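Local atomic coordinates of probable hydrolase (Pseudomonas aeruginosa, PDB entry 3OM8), a protein that probably hydrolyses a small ester or lactone as an alpha/beta-hydrolase fold enzyme, perhaps opening the lactone ring of 3-oxoadipate enol-lactone. Residues His96-Ser101 / Arg120-Asn125; Leu212-Ala217 / Glu257-Ser262. One frame throughout, in Å; residues are numbered along the deposited sequence.

Contact 1: His96-Ser101 / Arg120-Asn125; sequences HFLGLS and RLVLAN. With EDO (1,2-ethanediol), chain F.
H96 and R120 lie side by side and point the same way at one end of the paired segments, which run parallel. The imidazole of H96 turns its edge to the partner strand, and ND1 accepts the backbone N-H of R120 at 2.9 Å, with the donor close to the ring plane. Because CG of H96 stands beside its own backbone N (chi1 -66°), the ring can lean across and bind an amide as another main-chain carbonyl might. The stem of R120 runs past the same ring, CG 3.5 Å from CE1 of H96, while its guanidinium reaches beyond the pair to F263 O of its own chain and to A205 O of the second subunit.

From there the bonds alternate regularly: R120 O, F97 O, V122 O, G99 O and A124 O each accept an amide from the opposite strand, V122 N meeting F97 O almost straight at 2.9 Å. On one face L98 and V122 cross at a slant, CD1 of L98 resting 3.6 Å from CG1 of V122; farther along, CD1 of L100 lies 3.8 Å from CB of A124, whose small methyl accommodates the larger leucine. On the other face F97 and L121 run side by side, pointing the same way, with CD2 of F97 3.8 Å from CD1 of L121. G99 suits this face because a side chain there would run into the F97 ring. The positive phi of S101 (58°), right after the strand, is consistent with the nucleophile elbow of this fold, and S101 is probably the catalytic serine; its OG hydrogen-bonds O2 of the ethanediol at 2.8 Å and more weakly H246.

Helix 102-113 links the strands as a beta-alpha-beta crossover and packs on F97 and L121, helix 253-264 packs on L98 and V122, and strand 29-33 pairs with 96-100 along its other edge.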
ATOM      1  N   HIS B  96      -2.477  20.144  12.726  1.00 43.47           N
ATOM      2  CA  HIS B  96      -2.235  19.013  11.847  1.00 50.23           C
ATOM      3  C   HIS B  96      -1.551  19.567  10.611  1.00 52.05           C
ATOM      4  O   HIS B  96      -1.789  20.706  10.234  1.00 53.18           O
ATOM      5  CB  HIS B  96      -3.543  18.326  11.447  1.00 46.40           C
ATOM      6  CG  HIS B  96      -4.252  17.661  12.583  1.00 52.71           C
ATOM      7  ND1 HIS B  96      -3.675  16.660  13.332  1.00 57.49           N
ATOM      8  CD2 HIS B  96      -5.499  17.839  13.083  1.00 51.59           C
ATOM      9  CE1 HIS B  96      -4.532  16.256  14.256  1.00 59.24           C
ATOM     10  NE2 HIS B  96      -5.645  16.954  14.125  1.00 55.36           N
ATOM     11  N   PHE B  97      -0.720  18.755   9.972  1.00 50.51           N
ATOM     12  CA  PHE B  97      -0.006  19.187   8.794  1.00 46.82           C
ATOM     13  C   PHE B  97      -0.181  18.197   7.664  1.00 47.69           C
ATOM     14  O   PHE B  97       0.079  17.015   7.834  1.00 49.65           O
ATOM     15  CB  PHE B  97       1.487  19.352   9.104  1.00 53.44           C
ATOM     16  CG  PHE B  97       2.283  19.982   7.975  1.00 51.21           C
ATOM     17  CD1 PHE B  97       2.497  21.348   7.936  1.00 50.41           C
ATOM     18  CD2 PHE B  97       2.810  19.200   6.956  1.00 50.78           C
ATOM     19  CE1 PHE B  97       3.218  21.919   6.898  1.00 52.91           C
ATOM     20  CE2 PHE B  97       3.531  19.764   5.925  1.00 52.09           C
ATOM     21  CZ  PHE B  97       3.735  21.120   5.894  1.00 50.00           C
ATOM     22  N   LEU B  98      -0.615  18.692   6.507  1.00 45.84           N
ATOM     23  CA  LEU B  98      -0.634  17.898   5.283  1.00 47.18           C
ATOM     24  C   LEU B  98       0.208  18.576   4.197  1.00 51.24           C
ATOM     25  O   LEU B  98      -0.098  19.696   3.777  1.00 45.97           O
ATOM     26  CB  LEU B  98      -2.067  17.711   4.786  1.00 48.18           C
ATOM     27  CG  LEU B  98      -2.271  17.276   3.334  1.00 56.13           C
ATOM     28  CD1 LEU B  98      -1.360  16.127   2.957  1.00 60.23           C
ATOM     29  CD2 LEU B  98      -3.720  16.878   3.133  1.00 57.76           C
ATOM     30  N   GLY B  99       1.252  17.892   3.736  1.00 51.55           N
ATOM     31  CA  GLY B  99       2.129  18.436   2.711  1.00 53.96           C
ATOM     32  C   GLY B  99       2.249  17.479   1.545  1.00 52.42           C
ATOM     33  O   GLY B  99       2.442  16.281   1.743  1.00 49.66           O
ATOM     34  N   LEU B 100       2.115  18.002   0.331  1.00 45.96           N
ATOM     35  CA  LEU B 100       2.271  17.190  -0.866  1.00 44.99           C
ATOM     36  C   LEU B 100       3.591  17.512  -1.576  1.00 50.34           C
ATOM     37  O   LEU B 100       3.907  18.677  -1.824  1.00 54.84           O
ATOM     38  CB  LEU B 100       1.083  17.383  -1.811  1.00 43.81           C
ATOM     39  CG  LEU B 100       1.009  16.451  -3.026  1.00 43.15           C
ATOM     40  CD1 LEU B 100      -0.407  15.916  -3.213  1.00 46.20           C
ATOM     41  CD2 LEU B 100       1.467  17.153  -4.273  1.00 51.65           C
ATOM     42  N   SER B 101       4.364  16.474  -1.887  1.00 48.05           N
ATOM     43  CA  SER B 101       5.668  16.640  -2.520  1.00 51.40           C
ATOM     44  C   SER B 101       6.613  17.522  -1.684  1.00 50.96           C
ATOM     45  O   SER B 101       6.945  17.163  -0.547  1.00 44.07           O
ATOM     46  CB  SER B 101       5.512  17.185  -3.940  1.00 51.35           C
ATOM     47  OG  SER B 101       6.563  16.715  -4.756  1.00 55.55           O
ATOM     48  N   ARG B 120      -1.104  15.620  14.015  1.00 43.35           N
ATOM     49  CA  ARG B 120      -0.966  14.497  13.093  1.00 42.90           C
ATOM     50  C   ARG B 120      -0.367  14.922  11.752  1.00 51.49           C
ATOM     51  O   ARG B 120      -0.576  16.048  11.286  1.00 51.07           O
ATOM     52  CB  ARG B 120      -2.299  13.779  12.915  1.00 46.50           C
ATOM     53  CG  ARG B 120      -2.793  13.168  14.226  1.00 48.02           C
ATOM     54  CD  ARG B 120      -4.055  12.328  14.073  1.00 46.24           C
ATOM     55  NE  ARG B 120      -4.640  12.053  15.384  1.00 49.10           N
ATOM     56  CZ  ARG B 120      -5.769  11.378  15.589  1.00 51.38           C
ATOM     57  NH1 ARG B 120      -6.203  11.199  16.825  1.00 53.66           N
ATOM     58  NH2 ARG B 120      -6.462  10.881  14.569  1.00 40.73           N
ATOM     59  N   LEU B 121       0.385  14.017  11.139  1.00 50.00           N
ATOM     60  CA  LEU B 121       1.147  14.352   9.945  1.00 48.61           C
ATOM     61  C   LEU B 121       0.733  13.501   8.748  1.00 48.24           C
ATOM     62  O   LEU B 121       0.725  12.268   8.817  1.00 49.44           O
ATOM     63  CB  LEU B 121       2.643  14.187  10.229  1.00 41.84           C
ATOM     64  CG  LEU B 121       3.678  14.469   9.149  1.00 52.97           C
ATOM     65  CD1 LEU B 121       3.754  15.986   8.814  1.00 42.33           C
ATOM     66  CD2 LEU B 121       5.033  13.938   9.622  1.00 49.03           C
ATOM     67  N   VAL B 122       0.364  14.169   7.660  1.00 41.97           N
ATOM     68  CA  VAL B 122       0.105  13.497   6.390  1.00 43.43           C
ATOM     69  C   VAL B 122       1.158  13.912   5.355  1.00 50.99           C
ATOM     70  O   VAL B 122       1.470  15.097   5.206  1.00 49.41           O
ATOM     71  CB  VAL B 122      -1.300  13.797   5.855  1.00 43.47           C
ATOM     72  CG1 VAL B 122      -1.600  12.930   4.632  1.00 40.89           C
ATOM     73  CG2 VAL B 122      -2.349  13.548   6.950  1.00 47.38           C
ATOM     74  N   LEU B 123       1.710  12.919   4.665  1.00 47.48           N
ATOM     75  CA  LEU B 123       2.760  13.124   3.686  1.00 45.83           C
ATOM     76  C   LEU B 123       2.298  12.534   2.366  1.00 50.03           C
ATOM     77  O   LEU B 123       2.252  11.314   2.218  1.00 54.01           O
ATOM     78  CB  LEU B 123       4.024  12.407   4.148  1.00 47.23           C
ATOM     79  CG  LEU B 123       4.488  12.781   5.553  1.00 45.85           C
ATOM     80  CD1 LEU B 123       5.689  11.947   5.974  1.00 41.46           C
ATOM     81  CD2 LEU B 123       4.816  14.269   5.615  1.00 40.84           C
ATOM     82  N   ALA B 124       1.943  13.388   1.413  1.00 46.65           N
ATOM     83  CA  ALA B 124       1.408  12.920   0.138  1.00 46.79           C
ATOM     84  C   ALA B 124       2.439  13.037  -0.979  1.00 50.34           C
ATOM     85  O   ALA B 124       3.101  14.064  -1.112  1.00 53.56           O
ATOM     86  CB  ALA B 124       0.151  13.695  -0.227  1.00 47.04           C
ATOM     87  N   ASN B 125       2.562  11.984  -1.782  1.00 46.87           N
ATOM     88  CA  ASN B 125       3.434  11.999  -2.943  1.00 45.29           C
ATOM     89  C   ASN B 125       4.730  12.742  -2.630  1.00 48.68           C
ATOM     90  O   ASN B 125       5.016  13.800  -3.204  1.00 42.59           O
ATOM     91  CB  ASN B 125       2.720  12.676  -4.112  1.00 51.76           C
ATOM     92  CG  ASN B 125       1.443  11.953  -4.522  1.00 53.95           C
ATOM     93  OD1 ASN B 125       1.464  11.095  -5.403  1.00 55.99           O
ATOM     94  ND2 ASN B 125       0.324  12.320  -3.901  1.00 41.66           N
TER
HETATM   95  C1  EDO F 266       9.848  18.078  -4.838  1.00 61.67           C
HETATM   96  O1  EDO F 266      10.198  17.184  -5.910  1.00 62.16           O
HETATM   97  C2  EDO F 266       9.047  19.266  -5.381  1.00 61.86           C
HETATM   98  O2  EDO F 266       7.629  19.235  -5.094  1.00 54.35           O

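Contact 2: Leu212-Ala217 / Glu257-Ser262; sequences LVIAGA and EGAVLS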
ATOM      1  N   LEU B 212       0.504   9.471   8.366  1.00 51.60           N
ATOM      2  CA  LEU B 212      -0.072   8.792   7.210  1.00 45.64           C
ATOM      3  C   LEU B 212       0.723   9.167   5.958  1.00 55.09           C
ATOM      4  O   LEU B 212       0.971  10.344   5.709  1.00 52.70           O
ATOM      5  CB  LEU B 212      -1.530   9.197   7.015  1.00 40.17           C
ATOM      6  CG  LEU B 212      -2.162   8.764   5.692  1.00 48.68           C
ATOM      7  CD1 LEU B 212      -2.253   7.234   5.622  1.00 50.55           C
ATOM      8  CD2 LEU B 212      -3.551   9.375   5.517  1.00 45.94           C
ATOM      9  N   VAL B 213       1.115   8.165   5.177  1.00 55.46           N
ATOM     10  CA  VAL B 213       1.803   8.393   3.913  1.00 45.00           C
ATOM     11  C   VAL B 213       0.925   7.973   2.737  1.00 46.88           C
ATOM     12  O   VAL B 213       0.488   6.823   2.662  1.00 51.48           O
ATOM     13  CB  VAL B 213       3.103   7.588   3.826  1.00 40.99           C
ATOM     14  CG1 VAL B 213       3.795   7.853   2.496  1.00 40.93           C
ATOM     15  CG2 VAL B 213       4.016   7.919   4.980  1.00 39.32           C
ATOM     16  N   ILE B 214       0.669   8.911   1.829  1.00 46.06           N
ATOM     17  CA  ILE B 214      -0.050   8.634   0.589  1.00 45.51           C
ATOM     18  C   ILE B 214       0.946   8.599  -0.565  1.00 50.49           C
ATOM     19  O   ILE B 214       1.775   9.506  -0.698  1.00 53.81           O
ATOM     20  CB  ILE B 214      -1.126   9.700   0.329  1.00 45.12           C
ATOM     21  CG1 ILE B 214      -2.087   9.769   1.521  1.00 44.99           C
ATOM     22  CG2 ILE B 214      -1.877   9.406  -0.967  1.00 41.84           C
ATOM     23  CD1 ILE B 214      -3.146  10.823   1.404  1.00 45.02           C
ATOM     24  N   ALA B 215       0.888   7.550  -1.381  1.00 45.84           N
ATOM     25  CA  ALA B 215       1.814   7.405  -2.506  1.00 50.39           C
ATOM     26  C   ALA B 215       1.078   7.082  -3.798  1.00 51.84           C
ATOM     27  O   ALA B 215      -0.025   6.544  -3.769  1.00 53.17           O
ATOM     28  CB  ALA B 215       2.863   6.343  -2.215  1.00 46.66           C
ATOM     29  N   GLY B 216       1.685   7.429  -4.928  1.00 43.19           N
ATOM     30  CA  GLY B 216       1.100   7.168  -6.228  1.00 41.75           C
ATOM     31  C   GLY B 216       1.866   6.041  -6.881  1.00 47.72           C
ATOM     32  O   GLY B 216       3.086   6.087  -6.965  1.00 55.49           O
ATOM     33  N   ALA B 217       1.156   5.012  -7.323  1.00 45.81           N
ATOM     34  CA  ALA B 217       1.811   3.843  -7.891  1.00 45.25           C
ATOM     35  C   ALA B 217       2.631   4.179  -9.133  1.00 46.78           C
ATOM     36  O   ALA B 217       3.613   3.504  -9.431  1.00 49.26           O
ATOM     37  CB  ALA B 217       0.783   2.768  -8.226  1.00 40.56           C
ATOM     38  N   GLU B 257      -9.284  12.476   0.080  1.00 47.09           N
ATOM     39  CA  GLU B 257      -9.957  13.132   1.195  1.00 50.43           C
ATOM     40  C   GLU B 257     -10.392  12.100   2.250  1.00 51.33           C
ATOM     41  O   GLU B 257     -10.297  12.338   3.460  1.00 45.88           O
ATOM     42  CB  GLU B 257     -11.168  13.915   0.686  1.00 50.65           C
ATOM     43  CG  GLU B 257     -10.805  15.058  -0.250  1.00 49.92           C
ATOM     44  CD  GLU B 257     -11.993  15.586  -1.039  1.00 58.92           C
ATOM     45  OE1 GLU B 257     -13.147  15.424  -0.591  1.00 65.84           O
ATOM     46  OE2 GLU B 257     -11.773  16.167  -2.123  1.00 60.15           O
ATOM     47  N   GLY B 258     -10.878  10.952   1.781  1.00 51.43           N
ATOM     48  CA  GLY B 258     -11.292   9.890   2.676  1.00 51.19           C
ATOM     49  C   GLY B 258     -10.129   9.449   3.539  1.00 50.25           C
ATOM     50  O   GLY B 258     -10.246   9.370   4.769  1.00 50.42           O
ATOM     51  N   ALA B 259      -9.003   9.176   2.885  1.00 46.70           N
ATOM     52  CA  ALA B 259      -7.797   8.726   3.565  1.00 49.70           C
ATOM     53  C   ALA B 259      -7.360   9.727   4.614  1.00 50.17           C
ATOM     54  O   ALA B 259      -7.046   9.350   5.744  1.00 46.30           O
ATOM     55  CB  ALA B 259      -6.682   8.498   2.569  1.00 49.37           C
ATOM     56  N   VAL B 260      -7.337  11.004   4.232  1.00 48.81           N
ATOM     57  CA  VAL B 260      -6.924  12.082   5.138  1.00 47.63           C
ATOM     58  C   VAL B 260      -7.890  12.239   6.315  1.00 51.21           C
ATOM     59  O   VAL B 260      -7.477  12.225   7.471  1.00 54.02           O
ATOM     60  CB  VAL B 260      -6.803  13.458   4.389  1.00 38.55           C
ATOM     61  CG1 VAL B 260      -6.662  14.600   5.369  1.00 38.40           C
ATOM     62  CG2 VAL B 260      -5.637  13.439   3.410  1.00 37.76           C
ATOM     63  N   LEU B 261      -9.175  12.392   6.009  1.00 43.98           N
ATOM     64  CA  LEU B 261     -10.193  12.638   7.027  1.00 50.06           C
ATOM     65  C   LEU B 261     -10.317  11.503   8.048  1.00 53.60           C
ATOM     66  O   LEU B 261     -10.535  11.744   9.241  1.00 48.35           O
ATOM     67  CB  LEU B 261     -11.550  12.929   6.370  1.00 47.84           C
ATOM     68  CG  LEU B 261     -11.587  14.323   5.735  1.00 54.22           C
ATOM     69  CD1 LEU B 261     -12.898  14.604   5.012  1.00 57.33           C
ATOM     70  CD2 LEU B 261     -11.335  15.380   6.800  1.00 50.08           C
ATOM     71  N   SER B 262     -10.170  10.267   7.586  1.00 52.28           N
ATOM     72  CA  SER B 262     -10.321   9.125   8.484  1.00 54.58           C
ATOM     73  C   SER B 262      -9.130   9.064   9.420  1.00 53.15           C
ATOM     74  O   SER B 262      -9.274   8.764  10.614  1.00 46.79           O
ATOM     75  CB  SER B 262     -10.448   7.825   7.693  1.00 55.48           C
ATOM     76  OG  SER B 262     -11.659   7.814   6.958  1.00 62.11           O
TER
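L212, A259 and I214 have the most surface buried where strand 212-216 faces helix 257-262, and V260 completes the group. The two segments run almost antiparallel, at 174°, with their axes 9.9 Å apart, a spacing that side chains must bridge.

L212 directs its CB toward the helix and carries CD2 up against the main chain of A259, 3.5 Å from A259 O and 4.4 Å from A259 CB. Its CG lies anti to the backbone N (chi1 169°), and the branch beyond it brings one methyl to the helix backbone. A leucine fits here: it is long enough to span from the sheet and wholly apolar at its end.

A259 offers just a methyl, directed toward the strand. So small a side chain lets the helix backbone itself come within range of the leucine, and the same methyl lies 4.4 Å from CD1 of I214, so it is shared by both strand residues.

I214, two positions on and thus on the same face of the sheet, stretches out along CG1 to CD1 (chi2 177°). That terminal methyl also meets CG2 of V260 at 4.1 Å, the two side chains crossing at about a right angle. Beta-branched residues such as isoleucine are well suited to a strand, and here the branch leaves a straight arm for the helix. F263 and F256 of helix 253-264 flank L212 and I214 respectively.

The side-chain meetings are apolar and buried, although the closest approach sets a methyl against the A259 carbonyl oxygen. Cohesion should therefore come mainly from dispersion and the exclusion of water. The contact is a modest packing without directional bonds; for backbone polarity the helix bonds within itself and the strand to its neighbours 118-124 and 238-242.

In the fold
Contact 1 comes first along the chain and closes before contact 2 opens; their centres are 9 Å apart. They meet in the central sheet, where strands 118-124 and 211-216 are neighbours: N125 N lies 2.8 Å from I214 O and L121 O lies 2.8 Å from L212 N, both probable hydrogen bonds. Contact 1 thus joins two adjacent strands within the sheet, and contact 2 packs the next strand against helix 253-264, which also lies against contact 1. One helix therefore spans both contacts on a single face. In this alpha/beta-hydrolase fold, contact 1 ends at S101, the probable nucleophile of a triad with H246 and D219, whereas contact 2 is packing of the helix layer on the sheet.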